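Local atomic coordinates of phosphocarrier protein HPr (Mycoplasma capricolum, PDB entry 1PCH), a protein that relays phosphoryl groups as the general, non-sugar-specific component of the phosphoenolpyruvate-dependent sugar phosphotransferase system. Residues A[33-37]-A[38-42]; A[44-47]-A[48-52]; A[76-79]-A[80-83]. All coordinates share one frame; numbering follows the deposited sequence.

Interaction 1: A[33-37]-A[38-42]; sequences TIIAN and EKQGN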
# COMPACT_ATOMS: atom_id res chain seq x y z
N THR A 33 0.46 5.03 -5.83
CA THR A 33 1.61 5.43 -5.05
C THR A 33 1.34 5.27 -3.56
O THR A 33 0.22 5.39 -3.06
CB THR A 33 1.95 6.90 -5.39
OG1 THR A 33 2.15 6.94 -6.80
CG2 THR A 33 3.24 7.33 -4.71
N ILE A 34 2.39 4.94 -2.87
CA ILE A 34 2.35 4.78 -1.40
C ILE A 34 3.31 5.86 -0.86
O ILE A 34 4.38 6.08 -1.43
CB ILE A 34 2.71 3.43 -0.93
CG1 ILE A 34 2.72 3.28 0.62
CG2 ILE A 34 4.03 2.95 -1.50
CD1 ILE A 34 2.76 1.80 1.02
N ILE A 35 2.81 6.60 0.10
CA ILE A 35 3.53 7.71 0.71
C ILE A 35 3.67 7.41 2.22
O ILE A 35 2.70 6.94 2.83
CB ILE A 35 2.69 9.02 0.59
CG1 ILE A 35 2.42 9.40 -0.86
CG2 ILE A 35 3.30 10.13 1.38
CD1 ILE A 35 1.23 10.31 -1.07
N ALA A 36 4.86 7.61 2.71
CA ALA A 36 5.27 7.41 4.07
C ALA A 36 6.46 8.34 4.40
O ALA A 36 7.48 8.35 3.75
CB ALA A 36 5.60 5.99 4.38
N ASN A 37 6.26 9.14 5.47
CA ASN A 37 7.33 10.05 5.88
C ASN A 37 7.66 10.93 4.68
O ASN A 37 6.74 11.51 4.08
CB ASN A 37 8.54 9.32 6.42
CG ASN A 37 8.23 8.14 7.31
OD1 ASN A 37 8.67 7.00 7.06
ND2 ASN A 37 7.47 8.35 8.37
N GLU A 38 8.90 11.06 4.30
CA GLU A 38 9.26 11.91 3.18
C GLU A 38 9.32 11.11 1.86
O GLU A 38 9.62 11.74 0.85
CB GLU A 38 10.67 12.47 3.47
CG GLU A 38 11.74 11.43 3.41
CD GLU A 38 11.84 10.42 4.48
OE1 GLU A 38 10.92 10.17 5.28
OE2 GLU A 38 12.96 9.82 4.62
N LYS A 39 9.13 9.83 1.91
CA LYS A 39 9.25 8.90 0.82
C LYS A 39 7.91 8.63 0.09
O LYS A 39 6.88 8.48 0.70
CB LYS A 39 9.77 7.54 1.26
CG LYS A 39 11.00 7.45 2.08
CD LYS A 39 10.85 6.69 3.37
CE LYS A 39 12.06 6.86 4.28
NZ LYS A 39 11.71 7.45 5.61
N GLN A 40 8.02 8.44 -1.20
CA GLN A 40 6.92 8.07 -2.07
C GLN A 40 7.40 6.87 -2.91
O GLN A 40 8.56 6.81 -3.31
CB GLN A 40 6.51 9.20 -2.99
CG GLN A 40 5.61 10.27 -2.37
CD GLN A 40 5.08 11.22 -3.45
OE1 GLN A 40 4.74 12.36 -3.18
NE2 GLN A 40 5.02 10.72 -4.68
N GLY A 41 6.48 5.91 -3.09
CA GLY A 41 6.89 4.76 -3.89
C GLY A 41 5.75 4.24 -4.76
O GLY A 41 4.58 4.60 -4.57
N ASN A 42 6.12 3.42 -5.72
CA ASN A 42 5.14 2.79 -6.63
C ASN A 42 4.76 1.46 -5.95
O ASN A 42 5.60 0.61 -5.70
CB ASN A 42 5.72 2.67 -8.00
CG ASN A 42 4.87 1.90 -8.98
OD1 ASN A 42 3.81 1.42 -8.65
ND2 ASN A 42 5.35 1.78 -10.22
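Ile-35 lays its CG1 branch against the aliphatic part of Gln-40, with CG1 3.6 Å from Gln-40 CG. The two side chains lie alongside each other and point the same way. They form a non-hydrogen-bonded antiparallel pair. Thr-33 is on the same face. Its methyl CG2 stands anti to the backbone N, and OG1 beside that N (chi1 -56°); this methyl meets Gly-41 O at 3.0 Å and reaches Gln-40 NE2. Ile-34, Ala-36 and Lys-39 occupy the other face, which packs on Met-52 of helix 46-52. Gly-41, paired with Ile-34, has no side chain there; Ile-34 CG2 lies 3.5 Å from Gly-41 O. Their backbones bond both ways, Gly-41 N to Ile-34 O at 2.7 Å and Ile-34 N to Gly-41 O at 2.8 Å. Ala-36 and Lys-39 pair likewise and close the turn. At the turn, Lys-39 NZ forms a salt bridge with Glu-38 OE2 at 2.9 Å and makes a weak bond to Asn-37 OD1. This is a two-residue beta hairpin with a type II' turn, Asn-37 and Glu-38 at its corners. Strand 39-42 is an edge of the sheet, and 31-36 joins it to 59-65 in the HPr open-faced beta-sandwich.

Interaction 2: A[44-47]-A[48-52]; sequences KSIM and NVMAM. With SO4 (sulfate ion), chain B.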
# COMPACT_ATOMS: atom_id res chain seq x y z
N LYS A 44 3.20 -0.89 -7.02
CA LYS A 44 3.28 -2.03 -7.91
C LYS A 44 4.65 -2.69 -7.86
O LYS A 44 4.83 -3.79 -8.35
CB LYS A 44 2.95 -1.60 -9.36
CG LYS A 44 1.54 -1.09 -9.52
CD LYS A 44 1.30 -0.53 -10.91
CE LYS A 44 -0.20 -0.23 -11.09
NZ LYS A 44 -0.44 0.30 -12.48
N SER A 45 5.61 -1.98 -7.29
CA SER A 45 6.97 -2.50 -7.18
C SER A 45 7.27 -2.99 -5.76
O SER A 45 7.35 -2.19 -4.82
CB SER A 45 7.98 -1.41 -7.54
OG SER A 45 9.29 -1.74 -7.12
N ILE A 46 7.53 -4.29 -5.63
CA ILE A 46 7.85 -4.82 -4.31
C ILE A 46 9.15 -4.23 -3.79
O ILE A 46 9.32 -3.98 -2.62
CB ILE A 46 7.95 -6.35 -4.28
CG1 ILE A 46 8.40 -6.84 -2.87
CG2 ILE A 46 8.96 -6.86 -5.29
CD1 ILE A 46 7.87 -8.23 -2.59
N MET A 47 10.13 -4.05 -4.71
CA MET A 47 11.37 -3.44 -4.29
C MET A 47 11.20 -2.05 -3.78
O MET A 47 11.72 -1.69 -2.67
CB MET A 47 12.39 -3.48 -5.45
CG MET A 47 13.58 -2.59 -5.16
SD MET A 47 14.86 -2.58 -6.43
CE MET A 47 16.25 -1.94 -5.48
N ASN A 48 10.44 -1.22 -4.45
CA ASN A 48 10.18 0.14 -4.05
C ASN A 48 9.53 0.19 -2.65
O ASN A 48 9.91 0.98 -1.82
CB ASN A 48 9.13 0.78 -4.98
CG ASN A 48 9.65 1.58 -6.10
OD1 ASN A 48 9.03 2.61 -6.45
ND2 ASN A 48 10.76 1.18 -6.69
N VAL A 49 8.57 -0.68 -2.47
CA VAL A 49 7.82 -0.73 -1.22
C VAL A 49 8.68 -1.24 -0.10
O VAL A 49 8.70 -0.67 1.02
CB VAL A 49 6.52 -1.51 -1.39
CG1 VAL A 49 5.93 -2.01 -0.14
CG2 VAL A 49 5.60 -0.80 -2.35
N MET A 50 9.49 -2.24 -0.33
CA MET A 50 10.40 -2.71 0.71
C MET A 50 11.47 -1.67 1.07
O MET A 50 11.84 -1.58 2.24
CB MET A 50 11.02 -4.02 0.26
CG MET A 50 9.96 -5.11 0.08
SD MET A 50 9.30 -5.70 1.60
CE MET A 50 10.37 -7.08 1.98
N ALA A 51 11.97 -0.96 0.10
CA ALA A 51 13.02 0.05 0.24
C ALA A 51 12.55 1.20 1.12
O ALA A 51 13.35 1.95 1.64
CB ALA A 51 13.48 0.56 -1.10
N MET A 52 11.23 1.35 1.17
CA MET A 52 10.62 2.39 2.00
C MET A 52 10.76 2.05 3.48
O MET A 52 10.74 2.94 4.30
CB MET A 52 9.14 2.56 1.62
CG MET A 52 9.04 3.26 0.27
SD MET A 52 7.43 3.61 -0.27
CE MET A 52 6.97 5.06 0.67
S SO4 B . 9.32 -5.35 -8.80
O1 SO4 B . 9.89 -6.53 -9.55
O2 SO4 B . 8.03 -5.79 -8.15
O3 SO4 B . 10.29 -4.85 -7.82
O4 SO4 B . 8.98 -4.29 -9.82
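Ser-45 OG accepts the backbone N-H of Asn-48 at 3.0 Å, and the bond is nearly straight (166° at the hydrogen). The same hydroxyl makes a weak bond, as donor, to O3 of a sulfate ion. Its first torsion (chi1 164°) puts OG opposite the backbone N, beside the carbonyl carbon, turned toward the first turn of the helix. Asn-48 packs its CB against Ser-45 CB at 3.6 Å, while its OD1 is bonded to the backbone N of Asn-42. This is a helix N-cap: Ser-45 stands just before helix 46-52. The sulfate, probably from the crystallisation liquor, sits at the helix start. Ile-46 N gives its hydrogen to sulfate O2 at 3.0 Å, and Met-47 N to O3 at 3.2 Å. The helix dipole would probably add to the hold on the anion. Ser-45 is the predicted site of phosphorylation by HPrK/P, but it carries no phosphate here. Behind the cap, Val-49 N bonds to Ser-45 O at 3.0 Å, and Val-49 CG2 comes to 3.3 Å from Ser-45 O. Ile-46 and Met-50 lie side by side, with Ile-46 CG1 3.8 Å from Met-50 CG. They face helix 15-25, Ile-46 touching Ser-19 and Met-50 touching Ala-15 and Ala-18. The side chain of Met-50 is about 5 Å from that of His-14, the active-site residue that becomes phosphorylated in the reaction.

Interaction 3: A[76-79]-A[80-83]; sequences IKQT and MIDT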
# COMPACT_ATOMS: atom_id res chain seq x y z
N ILE A 76 -6.94 -2.27 -2.68
CA ILE A 76 -5.75 -2.12 -1.86
C ILE A 76 -6.08 -2.03 -0.36
O ILE A 76 -5.46 -2.67 0.47
CB ILE A 76 -4.91 -0.93 -2.32
CG1 ILE A 76 -4.34 -1.07 -3.72
CG2 ILE A 76 -3.79 -0.63 -1.29
CD1 ILE A 76 -3.61 -2.35 -3.99
N LYS A 77 -7.10 -1.26 -0.01
CA LYS A 77 -7.49 -1.17 1.40
C LYS A 77 -7.88 -2.53 1.91
O LYS A 77 -7.41 -3.04 2.94
CB LYS A 77 -8.61 -0.12 1.52
CG LYS A 77 -9.16 0.09 2.90
CD LYS A 77 -10.41 1.00 2.84
CE LYS A 77 -11.34 0.62 4.01
NZ LYS A 77 -12.51 1.56 4.04
N GLN A 78 -8.73 -3.23 1.13
CA GLN A 78 -9.13 -4.57 1.61
C GLN A 78 -7.96 -5.50 1.77
O GLN A 78 -7.87 -6.29 2.70
CB GLN A 78 -10.14 -5.19 0.63
CG GLN A 78 -10.62 -6.57 1.16
CD GLN A 78 -11.37 -6.39 2.47
OE1 GLN A 78 -12.19 -5.46 2.57
NE2 GLN A 78 -11.01 -7.20 3.48
N THR A 79 -7.03 -5.42 0.80
CA THR A 79 -5.84 -6.23 0.86
C THR A 79 -5.04 -5.98 2.14
O THR A 79 -4.54 -6.93 2.75
CB THR A 79 -4.93 -6.05 -0.37
OG1 THR A 79 -5.69 -6.52 -1.51
CG2 THR A 79 -3.72 -7.01 -0.27
N MET A 80 -4.91 -4.71 2.51
CA MET A 80 -4.16 -4.39 3.73
C MET A 80 -4.84 -4.96 4.97
O MET A 80 -4.18 -5.39 5.89
CB MET A 80 -4.00 -2.88 3.88
CG MET A 80 -3.05 -2.38 2.79
SD MET A 80 -2.74 -0.61 2.97
CE MET A 80 -1.42 -0.44 1.73
N ILE A 81 -6.17 -4.90 4.93
CA ILE A 81 -6.93 -5.40 6.06
C ILE A 81 -6.77 -6.92 6.12
O ILE A 81 -6.51 -7.50 7.17
CB ILE A 81 -8.42 -5.04 5.91
CG1 ILE A 81 -8.68 -3.58 6.25
CG2 ILE A 81 -9.28 -5.98 6.75
CD1 ILE A 81 -9.82 -2.92 5.60
N ASP A 82 -6.93 -7.51 4.94
CA ASP A 82 -6.83 -8.97 4.86
C ASP A 82 -5.46 -9.45 5.29
O ASP A 82 -5.29 -10.56 5.76
CB ASP A 82 -7.09 -9.43 3.42
CG ASP A 82 -8.55 -9.45 3.04
OD1 ASP A 82 -9.40 -9.14 3.87
OD2 ASP A 82 -8.81 -9.64 1.81
N THR A 83 -4.42 -8.65 5.00
CA THR A 83 -3.08 -9.18 5.36
C THR A 83 -2.77 -8.75 6.80
O THR A 83 -1.71 -9.00 7.34
CB THR A 83 -2.03 -8.76 4.36
OG1 THR A 83 -2.00 -7.34 4.19
CG2 THR A 83 -2.21 -9.41 3.00
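Gln-78 starts out extended, with CG opposite its backbone N (chi1 -178°), then bends at chi2, which brings its amide back over the next turn. There Gln-78 NE2 gives a hydrogen to Asp-82 OD1 at 2.6 Å. The oxygen lies in the amide plane of Gln-78. The amide, in contrast, meets the carboxylate from above its plane, and the two flat groups are turned 52° apart. The bond runs beside the backbone bond from Asp-82 N to Gln-78 O, so these two residues are joined twice. The setting is the last turns of helix 69-82, the C-terminal helix of the HPr fold. Thr-79 O takes two bonds there, from Thr-83 N at 2.8 Å and from Thr-83 OG1 at 2.9 Å. The donors reach it from opposite faces of its carbonyl plane. With chi1 of Thr-83 at 55°, OG1 sits between the backbone N and the carbonyl carbon, facing back to Thr-79 O. Thr-79 OG1 is bonded to Ala-75 O, and the Thr-79 side chain packs on helix 15-25. On the buried side Met-80 runs out straight beyond CG and crosses Ile-76, with Met-80 CE 3.8 Å from Ile-76 CG2. Both touch Phe-3 of strand 2-6. Met-80 also reaches Ile-60 and Ile-62 of strand 59-65. Lys-77 and Ile-81 run side by side, Lys-77 CG 4.1 Å from Ile-81 CD1.

The three contacts follow one another along the chain, and none nests within or crosses another. Interaction 1 closes the hairpin of strands 31-36 and 39-42. Interaction 2 opens helix 46-52 directly after that hairpin. These two touch, and Met-52 CE packs on the hairpin backbone. Strand 59-65 then brings the chain back through the sheet. Interaction 3 lies near the end of helix 69-82. Its centre is about 18 Å from that of interaction 1 and 17 Å from that of interaction 2, across the chain's centre. Helix 15-25 touches both helices, and the sheet underlies them.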